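Long-range contact in R.Pab1 family restriction endonuclease (Campylobacter coli, PDB 7CFA), which acts as a restriction DNA glycosylase, probably excising a base from its recognition sequence in unmodified foreign DNA: residues L79-F87 and Q231-S239. The protein carries 2 engineered substitutions. Numbering follows the deposited sequence.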
loop_
_atom_site.group_PDB
_atom_site.type_symbol
_atom_site.label_atom_id
_atom_site.label_comp_id
_atom_site.label_asym_id
_atom_site.label_seq_id
_atom_site.Cartn_x
_atom_site.Cartn_y
_atom_site.Cartn_z
ATOM N N LEU A 79 6.275 11.672 19.515
ATOM C CA LEU A 79 7.732 11.683 19.625
ATOM C C LEU A 79 8.240 12.993 20.217
ATOM O O LEU A 79 9.050 12.991 21.152
ATOM C CB LEU A 79 8.363 11.434 18.254
ATOM C CG LEU A 79 9.890 11.522 18.204
ATOM C CD1 LEU A 79 10.521 10.498 19.138
ATOM C CD2 LEU A 79 10.395 11.338 16.782
ATOM N N SER A 80 7.775 14.127 19.687
ATOM C CA SER A 80 8.267 15.410 20.177
ATOM C C SER A 80 7.743 15.718 21.572
ATOM O O SER A 80 8.429 16.383 22.355
ATOM C CB SER A 80 7.889 16.529 19.209
ATOM O OG SER A 80 6.488 16.729 19.180
ATOM N N ASP A 81 6.535 15.253 21.900
ATOM C CA ASP A 81 6.034 15.423 23.258
ATOM C C ASP A 81 6.822 14.581 24.252
ATOM O O ASP A 81 7.018 15.000 25.397
ATOM C CB ASP A 81 4.549 15.071 23.324
ATOM C CG ASP A 81 3.970 15.272 24.708
ATOM O OD1 ASP A 81 4.071 16.401 25.232
ATOM O OD2 ASP A 81 3.413 14.307 25.272
ATOM N N ILE A 82 7.274 13.395 23.837
ATOM C CA ILE A 82 8.124 12.579 24.700
ATOM C C ILE A 82 9.444 13.289 24.962
ATOM O O ILE A 82 9.908 13.378 26.103
ATOM C CB ILE A 82 8.344 11.189 24.077
ATOM C CG1 ILE A 82 7.040 10.389 24.081
ATOM C CG2 ILE A 82 9.438 10.436 24.819
ATOM C CD1 ILE A 82 7.052 9.201 23.140
ATOM N N ILE A 83 10.062 13.818 23.903
ATOM C CA ILE A 83 11.330 14.521 24.054
ATOM C C ILE A 83 11.153 15.791 24.874
ATOM O O ILE A 83 12.034 16.156 25.662
ATOM C CB ILE A 83 11.933 14.804 22.666
ATOM C CG1 ILE A 83 12.281 13.484 21.972
ATOM C CG2 ILE A 83 13.163 15.698 22.773
ATOM C CD1 ILE A 83 12.844 13.646 20.580
ATOM N N PHE A 84 10.013 16.470 24.726
ATOM C CA PHE A 84 9.767 17.687 25.491
ATOM C C PHE A 84 9.704 17.397 26.986
ATOM O O PHE A 84 10.283 18.128 27.797
ATOM C CB PHE A 84 8.474 18.350 25.018
ATOM C CG PHE A 84 8.056 19.530 25.851
ATOM C CD1 PHE A 84 8.598 20.783 25.621
ATOM C CD2 PHE A 84 7.117 19.386 26.861
ATOM C CE1 PHE A 84 8.213 21.871 26.385
ATOM C CE2 PHE A 84 6.731 20.469 27.629
ATOM C CZ PHE A 84 7.280 21.713 27.391
ATOM N N GLN A 85 8.994 16.332 27.371
ATOM C CA GLN A 85 8.829 16.032 28.790
ATOM C C GLN A 85 10.146 15.606 29.428
ATOM O O GLN A 85 10.435 15.974 30.572
ATOM C CB GLN A 85 7.764 14.951 28.983
ATOM C CG GLN A 85 6.362 15.377 28.576
ATOM C CD GLN A 85 5.311 14.339 28.925
ATOM O OE1 GLN A 85 5.301 13.793 30.029
ATOM N NE2 GLN A 85 4.421 14.058 27.980
ATOM N N PHE A 86 10.959 14.829 28.707
ATOM C CA PHE A 86 12.243 14.412 29.261
ATOM C C PHE A 86 13.243 15.559 29.287
ATOM O O PHE A 86 14.149 15.568 30.128
ATOM C CB PHE A 86 12.796 13.224 28.480
ATOM C CG PHE A 86 12.240 11.908 28.928
ATOM C CD1 PHE A 86 12.912 11.146 29.871
ATOM C CD2 PHE A 86 11.035 11.444 28.430
ATOM C CE1 PHE A 86 12.400 9.937 30.298
ATOM C CE2 PHE A 86 10.516 10.235 28.851
ATOM C CZ PHE A 86 11.201 9.480 29.788
ATOM N N PHE A 87 13.101 16.529 28.382
ATOM C CA PHE A 87 13.880 17.753 28.500
ATOM C C PHE A 87 13.348 18.643 29.615
ATOM O O PHE A 87 14.128 19.337 30.275
ATOM C CB PHE A 87 13.881 18.516 27.174
ATOM C CG PHE A 87 14.739 19.748 27.191
ATOM C CD1 PHE A 87 16.106 19.656 26.987
ATOM C CD2 PHE A 87 14.183 20.997 27.419
ATOM C CE1 PHE A 87 16.902 20.783 27.006
ATOM C CE2 PHE A 87 14.972 22.130 27.439
ATOM C CZ PHE A 87 16.333 22.025 27.231
ATOM N N GLN A 231 12.180 23.407 13.973
ATOM C CA GLN A 231 11.255 24.242 14.736
ATOM C C GLN A 231 10.942 23.618 16.091
ATOM O O GLN A 231 10.783 24.331 17.090
ATOM C CB GLN A 231 9.969 24.467 13.940
ATOM C CG GLN A 231 10.149 25.284 12.670
ATOM C CD GLN A 231 10.448 26.744 12.950
ATOM O OE1 GLN A 231 9.962 27.312 13.927
ATOM N NE2 GLN A 231 11.253 27.358 12.091
ATOM N N ILE A 232 10.856 22.286 16.143
ATOM C CA ILE A 232 10.561 21.600 17.395
ATOM C C ILE A 232 11.739 21.703 18.356
ATOM O O ILE A 232 11.557 21.941 19.557
ATOM C CB ILE A 232 10.177 20.136 17.114
ATOM C CG1 ILE A 232 8.833 20.076 16.386
ATOM C CG2 ILE A 232 10.142 19.324 18.403
ATOM C CD1 ILE A 232 8.369 18.675 16.063
ATOM N N ILE A 233 12.963 21.526 17.851
ATOM C CA ILE A 233 14.139 21.621 18.711
ATOM C C ILE A 233 14.274 23.029 19.279
ATOM O O ILE A 233 14.573 23.210 20.465
ATOM C CB ILE A 233 15.405 21.196 17.943
ATOM C CG1 ILE A 233 15.327 19.717 17.559
ATOM C CG2 ILE A 233 16.650 21.461 18.774
ATOM C CD1 ILE A 233 16.532 19.221 16.786
ATOM N N GLU A 234 14.040 24.047 18.445
ATOM C CA GLU A 234 14.135 25.426 18.914
ATOM C C GLU A 234 13.078 25.726 19.969
ATOM O O GLU A 234 13.348 26.440 20.942
ATOM C CB GLU A 234 14.005 26.388 17.732
ATOM C CG GLU A 234 14.344 27.835 18.058
ATOM C CD GLU A 234 15.829 28.053 18.283
ATOM O OE1 GLU A 234 16.632 27.192 17.860
ATOM O OE2 GLU A 234 16.195 29.084 18.884
ATOM N N PHE A 235 11.869 25.183 19.797
ATOM C CA PHE A 235 10.811 25.404 20.777
ATOM C C PHE A 235 11.128 24.718 22.098
ATOM O O PHE A 235 10.873 25.276 23.170
ATOM C CB PHE A 235 9.474 24.912 20.222
ATOM C CG PHE A 235 8.369 24.865 21.242
ATOM C CD1 PHE A 235 7.665 26.010 21.574
ATOM C CD2 PHE A 235 8.030 23.673 21.863
ATOM C CE1 PHE A 235 6.647 25.971 22.510
ATOM C CE2 PHE A 235 7.014 23.627 22.800
ATOM C CZ PHE A 235 6.321 24.776 23.124
ATOM N N ILE A 236 11.684 23.507 22.041
ATOM C CA ILE A 236 12.012 22.784 23.266
ATOM C C ILE A 236 13.182 23.446 23.982
ATOM O O ILE A 236 13.162 23.613 25.208
ATOM C CB ILE A 236 12.296 21.305 22.948
ATOM C CG1 ILE A 236 11.032 20.627 22.410
ATOM C CG2 ILE A 236 12.808 20.577 24.182
ATOM C CD1 ILE A 236 11.231 19.180 22.005
ATOM N N LEU A 237 14.212 23.847 23.232
ATOM C CA LEU A 237 15.374 24.484 23.845
ATOM C C LEU A 237 14.992 25.779 24.555
ATOM O O LEU A 237 15.552 26.107 25.607
ATOM C CB LEU A 237 16.448 24.750 22.788
ATOM C CG LEU A 237 17.262 23.540 22.325
ATOM C CD1 LEU A 237 18.191 23.917 21.181
ATOM C CD2 LEU A 237 18.052 22.959 23.487
ATOM N N ASN A 238 14.035 26.524 23.999
ATOM C CA ASN A 238 13.595 27.790 24.575
ATOM C C ASN A 238 12.455 27.620 25.572
ATOM O O ASN A 238 11.654 28.546 25.757
ATOM C CB ASN A 238 13.193 28.760 23.464
ATOM C CG ASN A 238 14.352 29.116 22.556
ATOM O OD1 ASN A 238 15.500 29.184 22.995
ATOM N ND2 ASN A 238 14.059 29.342 21.281
ATOM N N SER A 239 12.362 26.464 26.223
ATOM C CA SER A 239 11.306 26.217 27.197
ATOM C C SER A 239 11.873 26.150 28.610
ATOM O O SER A 239 13.063 26.377 28.823
ATOM C CB SER A 239 10.563 24.922 26.863
ATOM O OG SER A 239 9.955 25.001 25.586
#
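Ile236 meets helix 79-88 with both of its branches. CG2, anti to the backbone N because chi1 is -65°, lies 3.5 Å from Phe87 CD2, while CG1 meets the edge of the Phe84 ring, 4.0 Å from its CD1. Ile236 CD1 lies 4.0 Å from Phe84 N and as far from Ser80 O, and the side chain of Ile83 crosses that of Ile236 at about a right angle. One turn earlier, Ile232 CG2 lies 3.7 Å from Ser80 CB; the Ser80 hydroxyl itself is engaged by Tyr55 O. Ile236 thus acts as a single knob in a hole made by Ser80, Ile83, Phe84 and Phe87. Helices 79-88 and 223-237 run nearly parallel here, their local axes 10.3 Å apart at 24°, within a helical cluster beside the antiparallel sheet. Helix 94-106 also touches this pair, Leu97 meeting both Phe87 and Leu237. Near the C-terminal ends, two oxygens approach aromatic rings. Ile236 O comes obliquely to the Phe87 ring, 3.2 Å from its CE2. Ser239 OG lies in plane at the edge of Phe84; within 231-239 it donates a hydrogen bond to Phe235 O (2.6 Å), which holds the hydroxyl over the centre of one Phe235 face.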